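Local coordinates for protein xyloglucan-specific endo-beta-1,4-glucanase BoGH9A (Bacteroides ovatus, PDB 6DHT) that cleaves the beta-1,4-linked glucan backbone of xyloglucan in the middle of the chain, releasing xyloglucan oligosaccharides, at residues E42-D47 with V54-S59. Residues are numbered along the deposited sequence; the frame is centred on the assembly and turned at random.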
# COMPACT_ATOMS: atom_id res chain seq x y z
N GLU A 42 -5.63 -30.84 21.42
CA GLU A 42 -5.48 -30.00 22.60
C GLU A 42 -4.29 -29.05 22.46
O GLU A 42 -3.29 -29.40 21.86
CB GLU A 42 -5.27 -30.92 23.79
CG GLU A 42 -5.07 -30.27 25.11
CD GLU A 42 -4.91 -31.30 26.21
OE1 GLU A 42 -5.75 -32.22 26.27
OE2 GLU A 42 -3.93 -31.21 26.98
N PHE A 43 -4.40 -27.84 23.01
CA PHE A 43 -3.24 -26.96 23.15
C PHE A 43 -3.24 -26.27 24.49
O PHE A 43 -4.27 -26.20 25.16
CB PHE A 43 -3.17 -25.93 22.01
CG PHE A 43 -4.16 -24.79 22.13
CD1 PHE A 43 -5.46 -24.93 21.67
CD2 PHE A 43 -3.78 -23.60 22.71
CE1 PHE A 43 -6.37 -23.89 21.79
CE2 PHE A 43 -4.67 -22.54 22.82
CZ PHE A 43 -5.97 -22.70 22.36
N VAL A 44 -2.07 -25.78 24.88
CA VAL A 44 -1.89 -25.12 26.17
C VAL A 44 -1.05 -23.84 25.99
O VAL A 44 -0.10 -23.82 25.21
CB VAL A 44 -1.19 -26.05 27.20
CG1 VAL A 44 -1.05 -25.38 28.54
CG2 VAL A 44 -1.96 -27.34 27.33
N ILE A 45 -1.44 -22.79 26.71
CA ILE A 45 -0.63 -21.59 26.78
C ILE A 45 0.03 -21.52 28.16
O ILE A 45 -0.65 -21.66 29.18
CB ILE A 45 -1.50 -20.32 26.58
CG1 ILE A 45 -2.32 -20.43 25.27
CG2 ILE A 45 -0.65 -19.06 26.63
CD1 ILE A 45 -1.52 -20.55 24.01
N TRP A 46 1.34 -21.31 28.16
CA TRP A 46 2.12 -21.11 29.39
C TRP A 46 2.74 -19.73 29.47
O TRP A 46 3.17 -19.18 28.46
CB TRP A 46 3.28 -22.12 29.41
CG TRP A 46 2.85 -23.54 29.36
CD1 TRP A 46 2.75 -24.33 28.26
CD2 TRP A 46 2.47 -24.34 30.48
NE1 TRP A 46 2.32 -25.59 28.63
CE2 TRP A 46 2.13 -25.61 29.98
CE3 TRP A 46 2.35 -24.10 31.85
CZ2 TRP A 46 1.70 -26.65 30.81
CZ3 TRP A 46 1.93 -25.13 32.67
CH2 TRP A 46 1.61 -26.39 32.14
N ASP A 47 2.80 -19.16 30.66
CA ASP A 47 3.55 -17.93 30.89
C ASP A 47 5.03 -18.29 30.75
O ASP A 47 5.53 -19.17 31.46
CB ASP A 47 3.22 -17.36 32.27
CG ASP A 47 3.92 -16.03 32.56
OD1 ASP A 47 5.13 -15.92 32.32
OD2 ASP A 47 3.25 -15.09 33.06
N VAL A 54 -1.73 -20.96 31.78
CA VAL A 54 -2.54 -19.76 31.60
C VAL A 54 -3.87 -20.07 30.90
O VAL A 54 -4.87 -19.40 31.15
CB VAL A 54 -1.71 -18.69 30.84
CG1 VAL A 54 -2.59 -17.62 30.25
CG2 VAL A 54 -0.69 -18.06 31.78
N PHE A 55 -3.86 -21.07 30.04
CA PHE A 55 -5.02 -21.42 29.23
C PHE A 55 -4.87 -22.82 28.65
O PHE A 55 -3.78 -23.23 28.26
CB PHE A 55 -5.18 -20.41 28.08
CG PHE A 55 -6.44 -20.60 27.27
CD1 PHE A 55 -7.60 -19.93 27.62
CD2 PHE A 55 -6.46 -21.41 26.16
CE1 PHE A 55 -8.76 -20.10 26.88
CE2 PHE A 55 -7.62 -21.58 25.42
CZ PHE A 55 -8.76 -20.91 25.78
N VAL A 56 -5.98 -23.56 28.59
CA VAL A 56 -6.02 -24.85 27.93
C VAL A 56 -7.21 -24.86 26.99
O VAL A 56 -8.32 -24.53 27.39
CB VAL A 56 -6.17 -26.02 28.95
CG1 VAL A 56 -6.26 -27.34 28.22
CG2 VAL A 56 -4.99 -26.03 29.92
N GLY A 57 -6.97 -25.26 25.75
CA GLY A 57 -8.00 -25.36 24.75
C GLY A 57 -8.21 -26.77 24.23
O GLY A 57 -7.26 -27.46 23.87
N LYS A 58 -9.48 -27.16 24.14
CA LYS A 58 -9.86 -28.48 23.64
C LYS A 58 -11.05 -28.34 22.68
O LYS A 58 -11.53 -27.23 22.43
CB LYS A 58 -10.23 -29.39 24.81
CG LYS A 58 -9.15 -29.49 25.88
CD LYS A 58 -9.58 -30.40 27.03
CE LYS A 58 -8.39 -30.79 27.90
NZ LYS A 58 -8.80 -31.61 29.09
N SER A 59 -11.53 -29.46 22.14
CA SER A 59 -12.69 -29.46 21.23
C SER A 59 -12.46 -28.49 20.09
O SER A 59 -13.27 -27.59 19.84
CB SER A 59 -13.97 -29.09 21.95
OG SER A 59 -14.24 -30.03 22.97
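The ring of F43 lies across the backbone of G57, filling the hollow left where the opposite strand has no side chain. With chi1 at 75°, CG is wedged between the backbone N and C, a rotamer that swings the ring over the neighbouring strand and brings CE1 to 3.7 Å from G57 CA; G57 N lies over the middle of one ring face. Glycine suits this place, since a CB here would clash with the ring in its present position. Beneath the ring the two residues form a hydrogen-bonded pair, G57 N to F43 O at 2.9 Å and F43 N to G57 O. Farther out, F43 CZ meets F55 CE2 at 3.7 Å, the two ring planes inclined at 31°. With an alanine at F43, the hollow over G57 would probably stand unfilled and the F55 ring would lose its contact with CZ. Strands 42-47 and 53-58 form an antiparallel beta hairpin, with 53-58 the outermost strand of a four-stranded sheet in the N-terminal Ig-like domain. F43 and I45 also pack on strand 84-90, as bulky apolar residues suit the domain's interior. Beside F43, I45 CB packs against F55 CB at 4.0 Å. Here a classic beta bulge puts both V54 and F55 opposite I45: I45 O takes a bond from V54 N at 2.9 Å and a weak one from F55 N. Past the bulge, V54 CG2 rests against D47 CB, while D47 OD1 accepts bonds from V49 N and S50 N in the turn. On the other face, V44 and V56, beta-branched and suited to extended chain, lie side by side. Next along, the long polar chains of E42 and K58 suit this exposed end of the hairpin, E42 OE1 and K58 NZ being 4.2 Å apart, too far for a salt bridge.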